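Long-range contact in phage related exonuclease (PDB 3K93), which is probably a phage-related, metal-dependent exonuclease that degrades DNA: residues Lys107-His121 with Trp148-Thr162. Residues are numbered along the deposited sequence; the frame is centred on the assembly and turned at random. Where two conformers were deposited one is given.
Sequences KLIIDTKCSWDIGSH and WDCDQAQIDFVLFPT. With NA (sodium ion), chain B.
Leu108 to Cys114 pairs in parallel with Gln152 to Val158, the short strand axes inclined by 16° and 4.6 Å apart at closest approach. The bonds run in alternating directions: Gln152 N donates to Lys107 O, Ile109 N to Gln152 O, Gln154 N to Ile109 O, and so on until Ser115 N meets Val158 O. Lys107 O also accepts from Asp151 N. A water joins Ser115 O, Val158 O and Phe160 N.

One face carries Leu108, Ile110, Gln152, Gln154 and Asp156. Leu108 has CG anti to its backbone nitrogen (chi1 171°), which carries CD1 to 3.5 Å from Gln152 OE1 and 3.7 Å from Gln154 NE2. Ile110 CG2 lies 3.7 Å from Asp156 OD2, a buried carboxylate oxygen held by Arg79 and Ser75 of helix 68-79, while Thr191 bonds OD1.

On the other face Lys113 CG packs against Ile155 CG2 at 3.6 Å, while its CB approaches the Phe157 ring. The bend at chi2 (-70°) turns the chain toward Asp111, where NZ forms a weak, charge-assisted bond to OD1; Gln140 takes a further hydrogen bond from NZ. Leu159 CB sits over the centre of the His121 ring, 3.7 Å from its centroid, a CH-pi contact. Ser115 OG fixes the ring's rotation through a 2.7 Å bond to His121 ND1.

Asp111 OD1 and Thr112 O bind sodium with Asp100 and three waters. This central parallel pair, linked through helices 125-135 and 137-148 in a beta-alpha-beta crossover, together with the Asp111-Thr112-Lys113 sequence, is consistent with the D-x-K motif and metal site of lambda-exonuclease-like PD-(D/E)XK nucleases.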
ATOM      1  N   LYS A 107     -19.087  25.812  25.367  1.00 20.28           N
ATOM      2  CA  LYS A 107     -19.745  24.720  24.623  1.00 19.27           C
ATOM      3  C   LYS A 107     -18.751  24.135  23.595  1.00 17.93           C
ATOM      4  O   LYS A 107     -19.042  24.022  22.392  1.00 16.43           O
ATOM      5  CB  LYS A 107     -21.030  25.235  23.956  1.00 19.49           C
ATOM      6  CG  LYS A 107     -22.050  25.813  24.973  1.00 22.32           C
ATOM      7  CD  LYS A 107     -23.294  24.969  25.106  1.00 25.50           C
ATOM      8  CE  LYS A 107     -24.446  25.501  24.233  1.00 28.21           C
ATOM      9  NZ  LYS A 107     -25.314  24.385  23.728  1.00 30.87           N
ATOM     10  N   LEU A 108     -17.567  23.797  24.106  1.00 16.73           N
ATOM     11  CA  LEU A 108     -16.399  23.510  23.274  1.00 16.07           C
ATOM     12  C   LEU A 108     -15.732  22.224  23.705  1.00 15.34           C
ATOM     13  O   LEU A 108     -15.500  22.043  24.911  1.00 15.47           O
ATOM     14  CB  LEU A 108     -15.372  24.647  23.390  1.00 15.83           C
ATOM     15  CG  LEU A 108     -13.968  24.487  22.785  1.00 15.72           C
ATOM     16  CD1 LEU A 108     -14.060  24.372  21.286  1.00 13.70           C
ATOM     17  CD2 LEU A 108     -13.099  25.704  23.204  1.00 15.51           C
ATOM     18  N   ILE A 109     -15.398  21.372  22.716  1.00 14.10           N
ATOM     19  CA  ILE A 109     -14.495  20.243  22.909  1.00 13.65           C
ATOM     20  C   ILE A 109     -13.142  20.588  22.289  1.00 14.24           C
ATOM     21  O   ILE A 109     -13.075  21.122  21.192  1.00 13.53           O
ATOM     22  CB  ILE A 109     -15.029  18.973  22.209  1.00 13.57           C
ATOM     23  CG1 ILE A 109     -16.353  18.533  22.817  1.00 12.56           C
ATOM     24  CG2 ILE A 109     -14.010  17.818  22.270  1.00 12.47           C
ATOM     25  CD1 ILE A 109     -16.199  17.933  24.233  1.00 13.17           C
ATOM     26  N   ILE A 110     -12.063  20.260  22.987  1.00 14.56           N
ATOM     27  CA  ILE A 110     -10.745  20.310  22.395  1.00 14.64           C
ATOM     28  C   ILE A 110     -10.181  18.932  22.389  1.00 15.26           C
ATOM     29  O   ILE A 110     -10.374  18.196  23.346  1.00 16.03           O
ATOM     30  CB  ILE A 110      -9.800  21.247  23.140  1.00 14.38           C
ATOM     31  CG1 ILE A 110     -10.332  22.673  23.096  1.00 13.88           C
ATOM     32  CG2 ILE A 110      -8.411  21.232  22.473  1.00 12.37           C
ATOM     33  CD1 ILE A 110      -9.745  23.594  24.209  1.00 15.92           C
ATOM     34  N   ASP A 111      -9.508  18.585  21.302  1.00 15.67           N
ATOM     35  CA  ASP A 111      -8.805  17.334  21.163  1.00 16.99           C
ATOM     36  C   ASP A 111      -7.345  17.594  20.711  1.00 16.77           C
ATOM     37  O   ASP A 111      -7.099  18.336  19.751  1.00 17.69           O
ATOM     38  CB  ASP A 111      -9.508  16.436  20.134  1.00 17.26           C
ATOM     39  CG  ASP A 111      -9.146  14.963  20.313  1.00 20.11           C
ATOM     40  OD1 ASP A 111      -8.051  14.562  19.850  1.00 23.40           O
ATOM     41  OD2 ASP A 111      -9.914  14.199  20.964  1.00 20.86           O
ATOM     42  N   THR A 112      -6.394  16.982  21.408  1.00 15.60           N
ATOM     43  CA  THR A 112      -4.998  17.116  21.090  1.00 14.98           C
ATOM     44  C   THR A 112      -4.532  15.906  20.250  1.00 15.73           C
ATOM     45  O   THR A 112      -4.821  14.755  20.593  1.00 16.42           O
ATOM     46  CB  THR A 112      -4.153  17.179  22.369  1.00 14.75           C
ATOM     47  OG1 THR A 112      -4.375  15.996  23.146  1.00 15.29           O
ATOM     48  CG2 THR A 112      -4.470  18.421  23.197  1.00 13.00           C
ATOM     49  N   LYS A 113      -3.820  16.168  19.161  1.00 15.28           N
ATOM     50  CA  LYS A 113      -3.234  15.135  18.332  1.00 15.20           C
ATOM     51  C   LYS A 113      -1.720  15.390  18.296  1.00 14.80           C
ATOM     52  O   LYS A 113      -1.269  16.377  17.718  1.00 12.74           O
ATOM     53  CB  LYS A 113      -3.810  15.213  16.914  1.00 15.63           C
ATOM     54  CG  LYS A 113      -5.368  15.235  16.873  1.00 16.76           C
ATOM     55  CD  LYS A 113      -5.957  13.906  17.275  1.00 15.31           C
ATOM     56  CE  LYS A 113      -7.463  13.919  17.061  1.00 16.73           C
ATOM     57  NZ  LYS A 113      -8.109  12.726  17.627  1.00 13.65           N
ATOM     58  N   CYS A 114      -0.957  14.482  18.918  1.00 14.55           N
ATOM     59  CA  CYS A 114       0.496  14.624  19.053  1.00 14.62           C
ATOM     60  C   CYS A 114       1.179  14.005  17.865  1.00 13.15           C
ATOM     61  O   CYS A 114       1.373  12.815  17.829  1.00 12.71           O
ATOM     62  CB  CYS A 114       0.979  13.930  20.343  1.00 14.80           C
ATOM     63  SG  CYS A 114       0.479  14.842  21.809  1.00 18.24           S
ATOM     64  N   SER A 115       1.554  14.821  16.891  1.00 12.88           N
ATOM     65  CA  SER A 115       2.218  14.327  15.685  1.00 12.02           C
ATOM     66  C   SER A 115       3.538  13.594  15.985  1.00 12.11           C
ATOM     67  O   SER A 115       4.274  13.959  16.920  1.00 12.48           O
ATOM     68  CB  SER A 115       2.494  15.486  14.741  1.00 12.40           C
ATOM     69  OG  SER A 115       1.322  16.269  14.543  1.00 12.08           O
ATOM     70  N   TRP A 116       3.828  12.572  15.197  1.00 10.67           N
ATOM     71  CA  TRP A 116       5.087  11.857  15.338  1.00 11.33           C
ATOM     72  C   TRP A 116       6.327  12.698  14.977  1.00 11.60           C
ATOM     73  O   TRP A 116       7.289  12.800  15.768  1.00 11.25           O
ATOM     74  CB  TRP A 116       5.068  10.576  14.495  1.00 10.73           C
ATOM     75  CG  TRP A 116       6.320   9.800  14.584  1.00 10.67           C
ATOM     76  CD1 TRP A 116       7.258   9.653  13.602  1.00  9.56           C
ATOM     77  CD2 TRP A 116       6.816   9.080  15.730  1.00 10.42           C
ATOM     78  NE1 TRP A 116       8.299   8.885  14.061  1.00 12.54           N
ATOM     79  CE2 TRP A 116       8.057   8.519  15.361  1.00 11.53           C
ATOM     80  CE3 TRP A 116       6.322   8.845  17.021  1.00 12.41           C
ATOM     81  CZ2 TRP A 116       8.823   7.720  16.239  1.00 13.47           C
ATOM     82  CZ3 TRP A 116       7.081   8.045  17.916  1.00 11.37           C
ATOM     83  CH2 TRP A 116       8.322   7.508  17.520  1.00 13.18           C
ATOM     84  N   ASP A 117       6.310  13.290  13.790  1.00 11.18           N
ATOM     85  CA  ASP A 117       7.456  14.022  13.300  1.00 11.52           C
ATOM     86  C   ASP A 117       7.051  15.179  12.393  1.00 10.82           C
ATOM     87  O   ASP A 117       5.866  15.375  12.118  1.00  9.93           O
ATOM     88  CB  ASP A 117       8.523  13.048  12.674  1.00 12.44           C
ATOM     89  CG  ASP A 117       8.144  12.478  11.344  1.00 15.06           C
ATOM     90  OD1 ASP A 117       7.093  12.864  10.753  1.00 18.03           O
ATOM     91  OD2 ASP A 117       8.971  11.651  10.852  1.00 16.57           O
ATOM     92  N   ILE A 118       8.042  15.963  11.990  1.00 10.34           N
ATOM     93  CA  ILE A 118       7.831  17.150  11.156  1.00 10.00           C
ATOM     94  C   ILE A 118       7.089  16.757   9.877  1.00 10.05           C
ATOM     95  O   ILE A 118       6.186  17.444   9.444  1.00 10.12           O
ATOM     96  CB  ILE A 118       9.186  17.867  10.836  1.00 10.24           C
ATOM     97  CG1 ILE A 118       9.769  18.484  12.127  1.00  8.25           C
ATOM     98  CG2 ILE A 118       9.029  18.917   9.695  1.00  8.14           C
ATOM     99  CD1 ILE A 118      11.282  18.784  12.081  1.00  5.95           C
ATOM    100  N   GLY A 119       7.460  15.627   9.304  1.00 10.49           N
ATOM    101  CA  GLY A 119       6.805  15.147   8.106  1.00 11.19           C
ATOM    102  C   GLY A 119       5.316  14.890   8.223  1.00 11.50           C
ATOM    103  O   GLY A 119       4.560  15.222   7.296  1.00 11.37           O
ATOM    104  N   SER A 120       4.899  14.306   9.340  1.00 11.51           N
ATOM    105  CA  SER A 120       3.516  13.891   9.519  1.00 12.37           C
ATOM    106  C   SER A 120       2.697  15.029  10.161  1.00 11.63           C
ATOM    107  O   SER A 120       1.476  15.067  10.055  1.00 12.16           O
ATOM    108  CB  SER A 120       3.444  12.595  10.410  1.00 12.92           C
ATOM    109  OG  SER A 120       3.833  12.856  11.796  1.00 13.79           O
ATOM    110  N   HIS A 121       3.373  15.957  10.817  1.00 11.40           N
ATOM    111  CA  HIS A 121       2.697  17.072  11.477  1.00 11.68           C
ATOM    112  C   HIS A 121       2.160  18.089  10.453  1.00 11.91           C
ATOM    113  O   HIS A 121       2.916  18.545   9.605  1.00 12.23           O
ATOM    114  CB  HIS A 121       3.654  17.795  12.422  1.00 11.20           C
ATOM    115  CG  HIS A 121       3.026  18.948  13.116  1.00 11.13           C
ATOM    116  ND1 HIS A 121       2.110  18.787  14.125  1.00 10.70           N
ATOM    117  CD2 HIS A 121       3.145  20.283  12.923  1.00 10.17           C
ATOM    118  CE1 HIS A 121       1.717  19.974  14.549  1.00  8.10           C
ATOM    119  NE2 HIS A 121       2.305  20.898  13.819  1.00  9.08           N
ATOM    120  N   TRP A 148     -21.430  15.460  24.450  1.00 17.16           N
ATOM    121  CA  TRP A 148     -21.175  16.536  25.432  1.00 17.77           C
ATOM    122  C   TRP A 148     -22.010  17.786  25.190  1.00 18.46           C
ATOM    123  O   TRP A 148     -21.799  18.780  25.847  1.00 18.52           O
ATOM    124  CB  TRP A 148     -19.668  16.893  25.468  1.00 18.14           C
ATOM    125  CG  TRP A 148     -18.936  16.187  26.522  1.00 18.27           C
ATOM    126  CD1 TRP A 148     -18.777  16.602  27.804  1.00 19.00           C
ATOM    127  CD2 TRP A 148     -18.270  14.918  26.422  1.00 18.55           C
ATOM    128  NE1 TRP A 148     -18.045  15.686  28.506  1.00 18.93           N
ATOM    129  CE2 TRP A 148     -17.727  14.638  27.688  1.00 18.38           C
ATOM    130  CE3 TRP A 148     -18.074  13.998  25.382  1.00 18.25           C
ATOM    131  CZ2 TRP A 148     -17.011  13.475  27.956  1.00 18.84           C
ATOM    132  CZ3 TRP A 148     -17.357  12.848  25.646  1.00 18.35           C
ATOM    133  CH2 TRP A 148     -16.844  12.589  26.926  1.00 18.69           C
ATOM    134  N   ASP A 149     -22.982  17.721  24.280  1.00 19.98           N
ATOM    135  CA  ASP A 149     -23.890  18.853  23.997  1.00 21.17           C
ATOM    136  C   ASP A 149     -23.139  20.146  23.713  1.00 20.46           C
ATOM    137  O   ASP A 149     -23.438  21.167  24.312  1.00 21.30           O
ATOM    138  CB  ASP A 149     -24.894  19.080  25.144  1.00 22.47           C
ATOM    139  CG  ASP A 149     -25.973  17.995  25.222  1.00 25.95           C
ATOM    140  OD1 ASP A 149     -26.495  17.541  24.179  1.00 30.87           O
ATOM    141  OD2 ASP A 149     -26.333  17.613  26.350  1.00 32.21           O
ATOM    142  N   CYS A 150     -22.166  20.082  22.806  1.00 19.28           N
ATOM    143  CA  CYS A 150     -21.330  21.231  22.452  1.00 18.71           C
ATOM    144  C   CYS A 150     -21.610  21.701  21.047  1.00 17.60           C
ATOM    145  O   CYS A 150     -22.070  20.948  20.185  1.00 16.80           O
ATOM    146  CB  CYS A 150     -19.831  20.875  22.551  1.00 18.74           C
ATOM    147  SG  CYS A 150     -19.207  20.714  24.251  1.00 21.53           S
ATOM    148  N   ASP A 151     -21.275  22.963  20.823  1.00 17.23           N
ATOM    149  CA  ASP A 151     -21.473  23.641  19.546  1.00 16.86           C
ATOM    150  C   ASP A 151     -20.254  23.645  18.673  1.00 15.94           C
ATOM    151  O   ASP A 151     -20.390  23.818  17.474  1.00 15.33           O
ATOM    152  CB  ASP A 151     -21.905  25.104  19.775  1.00 17.13           C
ATOM    153  CG  ASP A 151     -23.303  25.204  20.325  1.00 18.34           C
ATOM    154  OD1 ASP A 151     -24.083  24.229  20.152  1.00 18.87           O
ATOM    155  OD2 ASP A 151     -23.605  26.249  20.937  1.00 22.79           O
ATOM    156  N   GLN A 152     -19.072  23.509  19.260  1.00 15.51           N
ATOM    157  CA  GLN A 152     -17.860  23.463  18.460  1.00 16.15           C
ATOM    158  C   GLN A 152     -16.785  22.582  19.060  1.00 15.06           C
ATOM    159  O   GLN A 152     -16.849  22.235  20.223  1.00 15.30           O
ATOM    160  CB  GLN A 152     -17.349  24.867  18.080  1.00 16.65           C
ATOM    161  CG  GLN A 152     -16.643  25.678  19.123  1.00 20.17           C
ATOM    162  CD  GLN A 152     -15.656  26.720  18.477  1.00 24.91           C
ATOM    163  OE1 GLN A 152     -14.519  26.844  18.913  1.00 25.58           O
ATOM    164  NE2 GLN A 152     -16.101  27.424  17.421  1.00 25.10           N
ATOM    165  N   ALA A 153     -15.848  22.186  18.203  1.00 13.54           N
ATOM    166  CA  ALA A 153     -14.688  21.372  18.550  1.00 12.83           C
ATOM    167  C   ALA A 153     -13.478  22.012  17.876  1.00 11.92           C
ATOM    168  O   ALA A 153     -13.598  22.594  16.793  1.00 11.25           O
ATOM    169  CB  ALA A 153     -14.850  19.905  18.041  1.00 11.96           C
ATOM    170  N   GLN A 154     -12.333  21.914  18.530  1.00 10.85           N
ATOM    171  CA  GLN A 154     -11.106  22.373  17.968  1.00 11.05           C
ATOM    172  C   GLN A 154     -10.075  21.283  18.102  1.00 10.91           C
ATOM    173  O   GLN A 154      -9.830  20.805  19.188  1.00 10.89           O
ATOM    174  CB  GLN A 154     -10.669  23.662  18.680  1.00 11.82           C
ATOM    175  CG  GLN A 154     -11.622  24.827  18.463  1.00 11.24           C
ATOM    176  CD  GLN A 154     -11.172  26.050  19.164  1.00 13.90           C
ATOM    177  OE1 GLN A 154      -9.995  26.205  19.434  1.00 18.30           O
ATOM    178  NE2 GLN A 154     -12.101  26.935  19.481  1.00 11.43           N
ATOM    179  N   ILE A 155      -9.487  20.880  16.984  1.00 11.78           N
ATOM    180  CA  ILE A 155      -8.483  19.822  16.968  1.00 12.49           C
ATOM    181  C   ILE A 155      -7.153  20.535  16.979  1.00 13.44           C
ATOM    182  O   ILE A 155      -6.830  21.263  16.042  1.00 13.62           O
ATOM    183  CB  ILE A 155      -8.589  18.960  15.699  1.00 12.19           C
ATOM    184  CG1 ILE A 155      -9.970  18.334  15.571  1.00 12.14           C
ATOM    185  CG2 ILE A 155      -7.524  17.884  15.677  1.00 12.31           C
ATOM    186  CD1 ILE A 155     -10.320  17.916  14.136  1.00 11.33           C
ATOM    187  N   ASP A 156      -6.408  20.367  18.059  1.00 14.69           N
ATOM    188  CA  ASP A 156      -5.054  20.927  18.199  1.00 14.12           C
ATOM    189  C   ASP A 156      -4.016  19.869  17.782  1.00 14.54           C
ATOM    190  O   ASP A 156      -3.706  18.948  18.549  1.00 15.15           O
ATOM    191  CB  ASP A 156      -4.805  21.297  19.666  1.00 14.67           C
ATOM    192  CG  ASP A 156      -5.457  22.626  20.086  1.00 14.56           C
ATOM    193  OD1 ASP A 156      -6.053  23.364  19.253  1.00 11.87           O
ATOM    194  OD2 ASP A 156      -5.324  22.943  21.280  1.00 14.80           O
ATOM    195  N   PHE A 157      -3.507  19.981  16.560  1.00 14.51           N
ATOM    196  CA  PHE A 157      -2.368  19.197  16.104  1.00 13.52           C
ATOM    197  C   PHE A 157      -1.138  19.857  16.725  1.00 13.43           C
ATOM    198  O   PHE A 157      -0.904  21.039  16.493  1.00 11.99           O
ATOM    199  CB  PHE A 157      -2.250  19.253  14.590  1.00 13.45           C
ATOM    200  CG  PHE A 157      -3.338  18.535  13.885  1.00 13.45           C
ATOM    201  CD1 PHE A 157      -3.291  17.164  13.746  1.00 14.56           C
ATOM    202  CD2 PHE A 157      -4.401  19.215  13.344  1.00 13.80           C
ATOM    203  CE1 PHE A 157      -4.298  16.492  13.091  1.00 14.61           C
ATOM    204  CE2 PHE A 157      -5.407  18.537  12.680  1.00 13.95           C
ATOM    205  CZ  PHE A 157      -5.364  17.191  12.568  1.00 14.62           C
ATOM    206  N   VAL A 158      -0.372  19.069  17.498  1.00 13.02           N
ATOM    207  CA  VAL A 158       0.773  19.559  18.247  0.50 12.36           C
ATOM    208  C   VAL A 158       2.002  18.675  18.029  1.00 12.70           C
ATOM    209  O   VAL A 158       1.921  17.430  18.104  1.00 13.31           O
ATOM    210  CB  VAL A 158       0.444  19.671  19.742  0.50 12.45           C
ATOM    211  CG1 VAL A 158      -0.556  20.794  19.970  0.50 11.14           C
ATOM    212  CG2 VAL A 158      -0.097  18.364  20.277  0.50 11.78           C
ATOM    213  N   LEU A 159       3.133  19.310  17.722  1.00 12.62           N
ATOM    214  CA  LEU A 159       4.415  18.626  17.506  1.00 12.05           C
ATOM    215  C   LEU A 159       5.350  18.934  18.653  1.00 12.23           C
ATOM    216  O   LEU A 159       5.780  20.095  18.831  1.00 11.05           O
ATOM    217  CB  LEU A 159       5.081  19.081  16.188  1.00 11.77           C
ATOM    218  CG  LEU A 159       6.417  18.397  15.898  1.00 12.15           C
ATOM    219  CD1 LEU A 159       6.259  16.860  15.782  1.00  8.53           C
ATOM    220  CD2 LEU A 159       7.137  18.997  14.638  1.00  9.91           C
ATOM    221  N   PHE A 160       5.654  17.901  19.437  1.00 11.99           N
ATOM    222  CA  PHE A 160       6.681  17.973  20.438  1.00 12.51           C
ATOM    223  C   PHE A 160       7.794  17.041  19.993  1.00 12.01           C
ATOM    224  O   PHE A 160       7.557  16.129  19.195  1.00 11.68           O
ATOM    225  CB  PHE A 160       6.153  17.441  21.793  1.00 13.06           C
ATOM    226  CG  PHE A 160       5.023  18.248  22.385  1.00 14.35           C
ATOM    227  CD1 PHE A 160       5.260  19.495  22.936  1.00 15.25           C
ATOM    228  CD2 PHE A 160       3.735  17.744  22.425  1.00 17.61           C
ATOM    229  CE1 PHE A 160       4.242  20.244  23.483  1.00 15.55           C
ATOM    230  CE2 PHE A 160       2.689  18.510  23.004  1.00 18.01           C
ATOM    231  CZ  PHE A 160       2.958  19.759  23.527  1.00 15.59           C
ATOM    232  N   PRO A 161       8.977  17.199  20.564  1.00 11.71           N
ATOM    233  CA  PRO A 161      10.022  16.196  20.339  1.00 12.44           C
ATOM    234  C   PRO A 161       9.584  14.825  20.787  1.00 13.60           C
ATOM    235  O   PRO A 161       8.844  14.711  21.769  1.00 14.44           O
ATOM    236  CB  PRO A 161      11.181  16.666  21.226  1.00 11.73           C
ATOM    237  CG  PRO A 161      10.858  17.996  21.652  1.00 12.31           C
ATOM    238  CD  PRO A 161       9.405  18.243  21.500  1.00 11.58           C
ATOM    239  N   THR A 162      10.037  13.783  20.088  1.00 14.49           N
ATOM    240  CA  THR A 162       9.686  12.429  20.437  1.00 14.96           C
ATOM    241  C   THR A 162      10.479  12.025  21.677  1.00 15.75           C
ATOM    242  O   THR A 162      11.674  12.195  21.699  1.00 15.91           O
ATOM    243  CB  THR A 162       9.958  11.474  19.243  1.00 15.58           C
ATOM    244  OG1 THR A 162       9.112  11.854  18.151  1.00 14.13           O
ATOM    245  CG2 THR A 162       9.667  10.008  19.592  1.00 14.52           C
TER
HETATM  246 NA    NA B 223      -6.497  13.203  21.350  1.00 34.38          NA
HETATM  247  O   HOH W   1     -25.834  22.244  21.517  1.00 38.01           O
HETATM  248  O   HOH W   2      -8.655  11.726  21.054  1.00 34.61           O
HETATM  249  O   HOH W   3       3.737  15.690  19.049  1.00  7.32           O
HETATM  250  O   HOH W   4      -5.244  12.545  23.589  1.00 34.50           O
HETATM  251  O   HOH W   5      -5.563  11.564  19.995  1.00 22.96           O